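Local coordinates for protein similar to yteR (Bacilus subtilis) (Clostridium acetobutylicum, PDB 4WU0) that probably hydrolyses unsaturated rhamnogalacturonan fragments derived from pectin, as expected of a glycoside hydrolase of family GH105, at residues K81-L86 with R96-N101; D21-E26 with T56-D61; I17-H22 with G28-G33. All blocks are in the same frame, centred on the assembly; numbering follows the deposited sequence.

Contact 1 (K81-L86 with R96-N101); sequences KILITL and RKALIN
L83 and I84 of helix 80-90 meet A98 and L99 of helix 93-108, two sequential antiparallel helices whose short segments cross at -150° with axes 9.5 Å apart. Along 81-86, K81 and I82 start away from this partner; both touch D32 of helix 25-41, and K81 NZ is held by N78 OD1 and the carbonyl of Y133. L83 comes next and faces the other helix. Its CB lies 3.8 Å from L99 CG, while its CD1 reaches A98 CB at 3.9 Å. The carbonyl side of the same residue is also covered, with L99 CD1 3.8 Å from L83 O. Next in sequence, I84 lies beside L99 and the two side chains cross at about a right angle. With CG1 beside the backbone N (chi1 -65°), I84 CG1 comes within 3.8 Å of L99 CD2. L99 thus spreads its two methyls over consecutive residues, CD1 by the L83 carbonyl and I84 CG1, CD2 by L83 CB and I84 CG1. M54 and I58 also pack on L83. The pairing is consistent with the (alpha/alpha)6 barrel of the six-hairpin glycosidase clan. The side chains that meet are all aliphatic, so shape and dispersion, not polar bonds, join the helices.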
loop_
_atom_site.group_PDB
_atom_site.type_symbol
_atom_site.label_atom_id
_atom_site.label_comp_id
_atom_site.label_asym_id
_atom_site.label_seq_id
_atom_site.Cartn_x
_atom_site.Cartn_y
_atom_site.Cartn_z
ATOM N N LYS A 81 -5.283 -0.663 10.485
ATOM C CA LYS A 81 -4.325 -1.749 10.622
ATOM C C LYS A 81 -3.407 -1.531 11.815
ATOM O O LYS A 81 -3.231 -2.440 12.628
ATOM C CB LYS A 81 -3.507 -1.910 9.357
ATOM C CG LYS A 81 -4.342 -2.213 8.131
ATOM C CD LYS A 81 -3.502 -2.033 6.896
ATOM C CE LYS A 81 -4.266 -2.326 5.629
ATOM N NZ LYS A 81 -3.369 -2.119 4.444
ATOM N N ILE A 82 -2.807 -0.343 11.940
ATOM C CA ILE A 82 -1.997 -0.095 13.134
ATOM C C ILE A 82 -2.833 -0.154 14.414
ATOM O O ILE A 82 -2.319 -0.539 15.468
ATOM C CB ILE A 82 -1.157 1.202 13.033
ATOM C CG1 ILE A 82 -0.088 1.257 14.139
ATOM C CG2 ILE A 82 -2.009 2.436 13.030
ATOM C CD1 ILE A 82 1.071 0.254 13.979
ATOM N N LEU A 83 -4.103 0.242 14.350
ATOM C CA LEU A 83 -4.966 0.139 15.522
ATOM C C LEU A 83 -5.167 -1.313 15.976
ATOM O O LEU A 83 -5.224 -1.578 17.181
ATOM C CB LEU A 83 -6.318 0.807 15.283
ATOM C CG LEU A 83 -6.306 2.323 15.066
ATOM C CD1 LEU A 83 -7.730 2.810 14.774
ATOM C CD2 LEU A 83 -5.756 3.032 16.281
ATOM N N ILE A 84 -5.260 -2.249 15.028
ATOM C CA ILE A 84 -5.314 -3.665 15.376
ATOM C C ILE A 84 -4.064 -4.061 16.132
ATOM O O ILE A 84 -4.130 -4.740 17.167
ATOM C CB ILE A 84 -5.548 -4.554 14.142
ATOM C CG1 ILE A 84 -6.920 -4.250 13.556
ATOM C CG2 ILE A 84 -5.465 -6.043 14.502
ATOM C CD1 ILE A 84 -7.176 -4.880 12.197
ATOM N N THR A 85 -2.915 -3.643 15.610
ATOM C CA THR A 85 -1.643 -3.965 16.228
ATOM C C THR A 85 -1.577 -3.396 17.643
ATOM O O THR A 85 -1.171 -4.085 18.583
ATOM C CB THR A 85 -0.520 -3.421 15.347
ATOM O OG1 THR A 85 -0.567 -4.114 14.090
ATOM C CG2 THR A 85 0.846 -3.594 15.999
ATOM N N LEU A 86 -2.007 -2.158 17.807
ATOM C CA LEU A 86 -1.968 -1.531 19.123
ATOM C C LEU A 86 -2.944 -2.190 20.087
ATOM O O LEU A 86 -2.636 -2.331 21.275
ATOM C CB LEU A 86 -2.263 -0.041 19.036
ATOM C CG LEU A 86 -1.139 0.842 18.500
ATOM C CD1 LEU A 86 -1.661 2.216 18.119
ATOM C CD2 LEU A 86 -0.024 0.960 19.527
ATOM N N ARG A 96 -9.929 -0.396 20.378
ATOM C CA ARG A 96 -11.016 -1.255 19.939
ATOM C C ARG A 96 -12.236 -0.422 19.552
ATOM O O ARG A 96 -12.889 -0.707 18.540
ATOM C CB ARG A 96 -11.383 -2.260 21.019
ATOM C CG ARG A 96 -12.501 -3.199 20.637
ATOM C CD ARG A 96 -12.075 -4.187 19.583
ATOM N NE ARG A 96 -13.197 -5.047 19.195
ATOM C CZ ARG A 96 -13.843 -4.996 18.030
ATOM N NH1 ARG A 96 -13.490 -4.129 17.088
ATOM N NH2 ARG A 96 -14.858 -5.826 17.810
ATOM N N LYS A 97 -12.535 0.627 20.321
ATOM C CA LYS A 97 -13.695 1.460 19.994
ATOM C C LYS A 97 -13.473 2.195 18.678
ATOM O O LYS A 97 -14.389 2.337 17.886
ATOM C CB LYS A 97 -13.996 2.459 21.112
ATOM C CG LYS A 97 -14.557 1.825 22.366
ATOM C CD LYS A 97 -14.709 2.871 23.458
ATOM C CE LYS A 97 -15.340 2.301 24.712
ATOM N NZ LYS A 97 -15.153 3.248 25.836
ATOM N N ALA A 98 -12.250 2.664 18.457
ATOM C CA ALA A 98 -11.893 3.310 17.197
ATOM C C ALA A 98 -12.038 2.342 16.024
ATOM O O ALA A 98 -12.529 2.701 14.950
ATOM C CB ALA A 98 -10.457 3.876 17.276
ATOM N N LEU A 99 -11.669 1.094 16.250
ATOM C CA LEU A 99 -11.798 0.061 15.230
ATOM C C LEU A 99 -13.262 -0.204 14.897
ATOM O O LEU A 99 -13.605 -0.398 13.731
ATOM C CB LEU A 99 -11.092 -1.217 15.687
ATOM C CG LEU A 99 -9.567 -1.163 15.473
ATOM C CD1 LEU A 99 -8.848 -2.212 16.304
ATOM C CD2 LEU A 99 -9.257 -1.336 13.995
ATOM N N ILE A 100 -14.116 -0.209 15.916
ATOM C CA ILE A 100 -15.548 -0.382 15.703
ATOM C C ILE A 100 -16.061 0.762 14.833
ATOM O O ILE A 100 -16.877 0.554 13.933
ATOM C CB ILE A 100 -16.307 -0.436 17.042
ATOM C CG1 ILE A 100 -16.038 -1.779 17.714
ATOM C CG2 ILE A 100 -17.809 -0.228 16.840
ATOM C CD1 ILE A 100 -16.290 -1.769 19.210
ATOM N N ASN A 101 -15.575 1.974 15.084
ATOM C CA ASN A 101 -16.015 3.124 14.303
ATOM C C ASN A 101 -15.600 3.001 12.841
ATOM O O ASN A 101 -16.383 3.307 11.946
ATOM C CB ASN A 101 -15.504 4.442 14.916
ATOM C CG ASN A 101 -16.173 4.772 16.238
ATOM O OD1 ASN A 101 -17.337 4.416 16.470
ATOM N ND2 ASN A 101 -15.440 5.451 17.124
#

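Contact 2 (D21-E26 with T56-D61); sequences DHWGYE and TFINED
F57 receives the edge of W23 on one face, an edge-to-face (T-shaped) aromatic pair that joins two loops of the (alpha/alpha)6-barrel fold expected of this clan, one leading into helix 25-41 and one following helix 44-54. The six-membered ring of W23 and the F57 ring have centroids 5.2 Å apart and planes at 71°. From its base outward, F57 first meets the indole through CB, 3.5 Å from W23 CZ3. CG follows, 3.5 Å from W23 CE3, and F57 CD1 lies 3.6 Å from W23 CE3. W23 holds its CG anti to the backbone N (chi1 -179°), which carries this edge across to the phenyl ring. At the far end of F57, CE1 and CZ pass the H22 carbonyl, with CZ 3.2 Å from H22 O. T56 CG2 backs the other face. I58 CD1 approaches W23 CZ3 loosely, at 4.3 Å. H22 O also accepts a weak bond from G24 N, closing an inverse gamma turn centred on W23; G24 is at the N-cap position of helix 25-41. W23 NE1 bonds to the carbonyl of H76. H22 ND1 donates to D21 OD1 at 3.0 Å; OD1 lies near the imidazole plane, whereas the N-H reaches it from above the carboxylate plane.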
loop_
_atom_site.group_PDB
_atom_site.type_symbol
_atom_site.label_atom_id
_atom_site.label_comp_id
_atom_site.label_asym_id
_atom_site.label_seq_id
_atom_site.Cartn_x
_atom_site.Cartn_y
_atom_site.Cartn_z
ATOM N N ASP A 21 -0.551 15.320 11.001
ATOM C CA ASP A 21 -1.230 16.536 10.535
ATOM C C ASP A 21 -2.576 16.301 9.862
ATOM O O ASP A 21 -3.332 17.251 9.623
ATOM C CB ASP A 21 -0.315 17.411 9.659
ATOM C CG ASP A 21 0.082 16.763 8.366
ATOM O OD1 ASP A 21 -0.185 15.558 8.186
ATOM O OD2 ASP A 21 0.717 17.471 7.535
ATOM N N HIS A 22 -2.899 15.040 9.601
ATOM C CA HIS A 22 -4.230 14.665 9.114
ATOM C C HIS A 22 -4.353 13.160 9.254
ATOM O O HIS A 22 -3.361 12.500 9.513
ATOM C CB HIS A 22 -4.464 15.119 7.663
ATOM C CG HIS A 22 -3.722 14.322 6.633
ATOM N ND1 HIS A 22 -2.368 14.453 6.420
ATOM C CD2 HIS A 22 -4.158 13.435 5.708
ATOM C CE1 HIS A 22 -1.994 13.639 5.446
ATOM N NE2 HIS A 22 -3.062 13.013 4.996
ATOM N N TRP A 23 -5.559 12.612 9.100
ATOM C CA TRP A 23 -5.741 11.164 9.186
ATOM C C TRP A 23 -5.313 10.562 7.856
ATOM O O TRP A 23 -6.136 10.257 6.988
ATOM C CB TRP A 23 -7.202 10.863 9.515
ATOM C CG TRP A 23 -7.612 9.437 9.673
ATOM C CD1 TRP A 23 -8.467 8.745 8.863
ATOM C CD2 TRP A 23 -7.250 8.537 10.735
ATOM N NE1 TRP A 23 -8.652 7.467 9.350
ATOM C CE2 TRP A 23 -7.925 7.319 10.500
ATOM C CE3 TRP A 23 -6.428 8.646 11.860
ATOM C CZ2 TRP A 23 -7.793 6.207 11.344
ATOM C CZ3 TRP A 23 -6.284 7.543 12.687
ATOM C CH2 TRP A 23 -6.973 6.329 12.421
ATOM N N GLY A 24 -4.007 10.455 7.687
ATOM C CA GLY A 24 -3.421 10.010 6.447
ATOM C C GLY A 24 -3.028 8.551 6.449
ATOM O O GLY A 24 -2.339 8.108 7.349
ATOM N N TYR A 25 -3.479 7.820 5.436
ATOM C CA TYR A 25 -3.175 6.391 5.306
ATOM C C TYR A 25 -1.691 6.097 5.359
ATOM O O TYR A 25 -1.290 5.037 5.849
ATOM C CB TYR A 25 -3.733 5.838 3.978
ATOM C CG TYR A 25 -3.106 6.426 2.721
ATOM C CD1 TYR A 25 -3.701 7.483 2.059
ATOM C CD2 TYR A 25 -1.937 5.910 2.195
ATOM C CE1 TYR A 25 -3.147 8.015 0.900
ATOM C CE2 TYR A 25 -1.353 6.459 1.045
ATOM C CZ TYR A 25 -1.973 7.499 0.399
ATOM O OH TYR A 25 -1.412 8.027 -0.756
ATOM N N GLU A 26 -0.868 7.024 4.874
ATOM C CA GLU A 26 0.561 6.766 4.790
ATOM C C GLU A 26 1.217 6.820 6.161
ATOM O O GLU A 26 2.322 6.326 6.348
ATOM C CB GLU A 26 1.243 7.729 3.791
ATOM C CG GLU A 26 1.284 9.194 4.174
ATOM C CD GLU A 26 0.070 9.997 3.733
ATOM O OE1 GLU A 26 -1.052 9.452 3.686
ATOM O OE2 GLU A 26 0.245 11.206 3.429
ATOM N N THR A 56 -2.494 11.446 18.815
ATOM C CA THR A 56 -3.036 12.605 18.110
ATOM C C THR A 56 -4.451 12.331 17.628
ATOM O O THR A 56 -5.303 13.240 17.629
ATOM C CB THR A 56 -2.169 12.956 16.883
ATOM O OG1 THR A 56 -0.971 13.592 17.323
ATOM C CG2 THR A 56 -2.893 13.910 15.935
ATOM N N PHE A 57 -4.679 11.100 17.191
ATOM C CA PHE A 57 -5.916 10.759 16.482
ATOM C C PHE A 57 -6.965 10.100 17.354
ATOM O O PHE A 57 -8.153 10.319 17.154
ATOM C CB PHE A 57 -5.596 9.818 15.314
ATOM C CG PHE A 57 -4.636 10.408 14.327
ATOM C CD1 PHE A 57 -5.009 11.484 13.547
ATOM C CD2 PHE A 57 -3.360 9.892 14.188
ATOM C CE1 PHE A 57 -4.116 12.060 12.636
ATOM C CE2 PHE A 57 -2.458 10.443 13.270
ATOM C CZ PHE A 57 -2.842 11.529 12.493
ATOM N N ILE A 58 -6.540 9.244 18.275
ATOM C CA ILE A 58 -7.500 8.406 18.993
ATOM C C ILE A 58 -7.848 8.980 20.354
ATOM O O ILE A 58 -7.047 8.934 21.303
ATOM C CB ILE A 58 -6.995 6.967 19.166
ATOM C CG1 ILE A 58 -6.413 6.425 17.854
ATOM C CG2 ILE A 58 -8.112 6.067 19.636
ATOM C CD1 ILE A 58 -7.373 6.502 16.663
ATOM N N ASN A 59 -9.063 9.508 20.446
ATOM C CA ASN A 59 -9.562 10.072 21.679
ATOM C C ASN A 59 -9.910 8.957 22.658
ATOM O O ASN A 59 -10.083 7.820 22.260
ATOM C CB ASN A 59 -10.794 10.921 21.385
ATOM C CG ASN A 59 -10.477 12.137 20.526
ATOM O OD1 ASN A 59 -9.516 12.870 20.780
ATOM N ND2 ASN A 59 -11.289 12.360 19.503
ATOM N N GLU A 60 -10.010 9.284 23.943
ATOM C CA GLU A 60 -10.270 8.264 24.945
ATOM C C GLU A 60 -11.583 7.539 24.678
ATOM O O GLU A 60 -11.703 6.353 24.983
ATOM C CB GLU A 60 -10.299 8.879 26.353
ATOM C CG GLU A 60 -10.392 7.849 27.481
ATOM C CD GLU A 60 -9.295 6.786 27.409
ATOM O OE1 GLU A 60 -8.145 7.131 27.047
ATOM O OE2 GLU A 60 -9.586 5.604 27.708
ATOM N N ASP A 61 -12.560 8.235 24.096
ATOM C CA ASP A 61 -13.854 7.613 23.804
ATOM C C ASP A 61 -13.876 6.825 22.489
ATOM O O ASP A 61 -14.920 6.306 22.085
ATOM C CB ASP A 61 -14.989 8.649 23.822
ATOM C CG ASP A 61 -14.939 9.635 22.658
ATOM O OD1 ASP A 61 -13.971 9.640 21.875
ATOM O OD2 ASP A 61 -15.883 10.460 22.560
#

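Contact 3 (I17-H22 with G28-G33); sequences ITLTDH and GLTLDG
T30 OG1 bonds to the E26 carbonyl, one turn back in helix 25-41, while CB and CG2 of the same threonine are turned to L19. The hydroxyl stands beside its own backbone N (chi1 -66°), and CG2 is consequently anti to that nitrogen. The two side chains cross at about a right angle, with L19 CD2 resting on both CG2 and CB of T30; the L19 CD2 to T30 CG2 distance is 4.2 Å. The second methyl of the leucine takes another neighbour: L19 CD1 lies 4.2 Å from L31 CD2. L31 does not start toward the loop, but its end comes near L19. These are ordinary van der Waals separations with a modest buried area, and L19 touches two successive residues, T30 and L31, one methyl to each. Beyond it the loop reaches D21, whose OD1 is shared by H22 and by the hydroxyl of Y27, a second tie between the loop and helix 25-41. L19, T30 and L31 are all buried. The leucine lies where three helices meet: it also packs on F49 and T53 of helix 44-54 and, together with T30, on P345 at the start of helix 345-360, while L31 continues to I82 of helix 80-90.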
loop_
_atom_site.group_PDB
_atom_site.type_symbol
_atom_site.label_atom_id
_atom_site.label_comp_id
_atom_site.label_asym_id
_atom_site.label_seq_id
_atom_site.Cartn_x
_atom_site.Cartn_y
_atom_site.Cartn_z
ATOM N N ILE A 17 9.762 13.248 11.312
ATOM C CA ILE A 17 8.916 13.239 10.128
ATOM C C ILE A 17 7.462 13.379 10.564
ATOM O O ILE A 17 7.022 12.731 11.507
ATOM C CB ILE A 17 9.118 11.921 9.360
ATOM C CG1 ILE A 17 10.585 11.754 8.940
ATOM C CG2 ILE A 17 8.219 11.845 8.151
ATOM C CD1 ILE A 17 11.140 12.865 8.117
ATOM N N THR A 18 6.731 14.245 9.875
ATOM C CA THR A 18 5.341 14.520 10.214
ATOM C C THR A 18 4.453 13.308 9.938
ATOM O O THR A 18 4.368 12.820 8.805
ATOM C CB THR A 18 4.805 15.711 9.412
ATOM O OG1 THR A 18 5.660 16.851 9.577
ATOM C CG2 THR A 18 3.409 16.085 9.862
ATOM N N LEU A 19 3.775 12.843 10.983
ATOM C CA LEU A 19 2.848 11.732 10.881
ATOM C C LEU A 19 1.522 12.051 11.554
ATOM O O LEU A 19 0.722 11.146 11.801
ATOM C CB LEU A 19 3.454 10.481 11.539
ATOM C CG LEU A 19 4.801 10.006 10.991
ATOM C CD1 LEU A 19 5.404 8.929 11.875
ATOM C CD2 LEU A 19 4.642 9.482 9.549
ATOM N N THR A 20 1.284 13.334 11.839
ATOM C CA THR A 20 0.196 13.732 12.747
ATOM C C THR A 20 -0.695 14.888 12.256
ATOM O O THR A 20 -1.527 15.370 13.022
ATOM C CB THR A 20 0.775 14.093 14.148
ATOM O OG1 THR A 20 1.850 15.025 14.002
ATOM C CG2 THR A 20 1.315 12.824 14.853
ATOM N N ASP A 21 -0.551 15.320 11.001
ATOM C CA ASP A 21 -1.230 16.536 10.535
ATOM C C ASP A 21 -2.576 16.301 9.862
ATOM O O ASP A 21 -3.332 17.251 9.623
ATOM C CB ASP A 21 -0.315 17.411 9.659
ATOM C CG ASP A 21 0.082 16.763 8.366
ATOM O OD1 ASP A 21 -0.185 15.558 8.186
ATOM O OD2 ASP A 21 0.717 17.471 7.535
ATOM N N HIS A 22 -2.899 15.040 9.601
ATOM C CA HIS A 22 -4.230 14.665 9.114
ATOM C C HIS A 22 -4.353 13.160 9.254
ATOM O O HIS A 22 -3.361 12.500 9.513
ATOM C CB HIS A 22 -4.464 15.119 7.663
ATOM C CG HIS A 22 -3.722 14.322 6.633
ATOM N ND1 HIS A 22 -2.368 14.453 6.420
ATOM C CD2 HIS A 22 -4.158 13.435 5.708
ATOM C CE1 HIS A 22 -1.994 13.639 5.446
ATOM N NE2 HIS A 22 -3.062 13.013 4.996
ATOM N N GLY A 28 -0.250 5.541 9.099
ATOM C CA GLY A 28 -0.406 4.187 9.612
ATOM C C GLY A 28 0.544 3.213 8.931
ATOM O O GLY A 28 1.083 2.301 9.562
ATOM N N LEU A 29 0.730 3.388 7.630
ATOM C CA LEU A 29 1.653 2.551 6.864
ATOM C C LEU A 29 3.092 2.625 7.427
ATOM O O LEU A 29 3.772 1.607 7.585
ATOM C CB LEU A 29 1.640 2.992 5.407
ATOM C CG LEU A 29 2.667 2.435 4.436
ATOM C CD1 LEU A 29 2.609 0.924 4.298
ATOM C CD2 LEU A 29 2.455 3.093 3.081
ATOM N N THR A 30 3.539 3.837 7.726
ATOM C CA THR A 30 4.872 4.046 8.271
ATOM C C THR A 30 4.949 3.438 9.670
ATOM O O THR A 30 5.938 2.800 10.030
ATOM C CB THR A 30 5.225 5.539 8.270
ATOM O OG1 THR A 30 5.320 5.993 6.915
ATOM C CG2 THR A 30 6.547 5.806 8.969
ATOM N N LEU A 31 3.897 3.621 10.465
ATOM C CA LEU A 31 3.872 3.025 11.775
ATOM C C LEU A 31 3.859 1.489 11.727
ATOM O O LEU A 31 4.433 0.833 12.610
ATOM C CB LEU A 31 2.678 3.537 12.596
ATOM C CG LEU A 31 2.721 5.024 12.938
ATOM C CD1 LEU A 31 1.470 5.406 13.728
ATOM C CD2 LEU A 31 3.970 5.397 13.728
ATOM N N ASP A 32 3.195 0.926 10.714
ATOM C CA ASP A 32 3.177 -0.522 10.512
ATOM C C ASP A 32 4.621 -1.023 10.281
ATOM O O ASP A 32 4.984 -2.109 10.715
ATOM C CB ASP A 32 2.283 -0.893 9.307
ATOM C CG ASP A 32 0.766 -0.743 9.581
ATOM O OD1 ASP A 32 0.353 -0.835 10.750
ATOM O OD2 ASP A 32 -0.041 -0.567 8.620
ATOM N N GLY A 33 5.432 -0.236 9.573
ATOM C CA GLY A 33 6.838 -0.561 9.405
ATOM C C GLY A 33 7.602 -0.465 10.716
ATOM O O GLY A 33 8.422 -1.321 11.047
#

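The three contacts form a continuous run of packing through one part of the helical barrel. Contacts 2 and 3 are closest, their centres about 9 Å apart; they share D21 and H22, and F57 CE2 of contact 2 lies 3.6 Å from L19 O of contact 3. Contact 2 also leans on contact 1, about 11 Å away centre to centre: I58 CG1 is 3.8 Å from L83 CD2, and I58 CG2 is 4.0 Å from A98 CB. Contacts 1 and 3, with centres about 15 Å apart, meet through another side of helix 80-90, where I82 CB approaches D32 OD1 at 3.4 Å. Helix 80-90 therefore faces helix 93-108 on one flank and helix 25-41 on another.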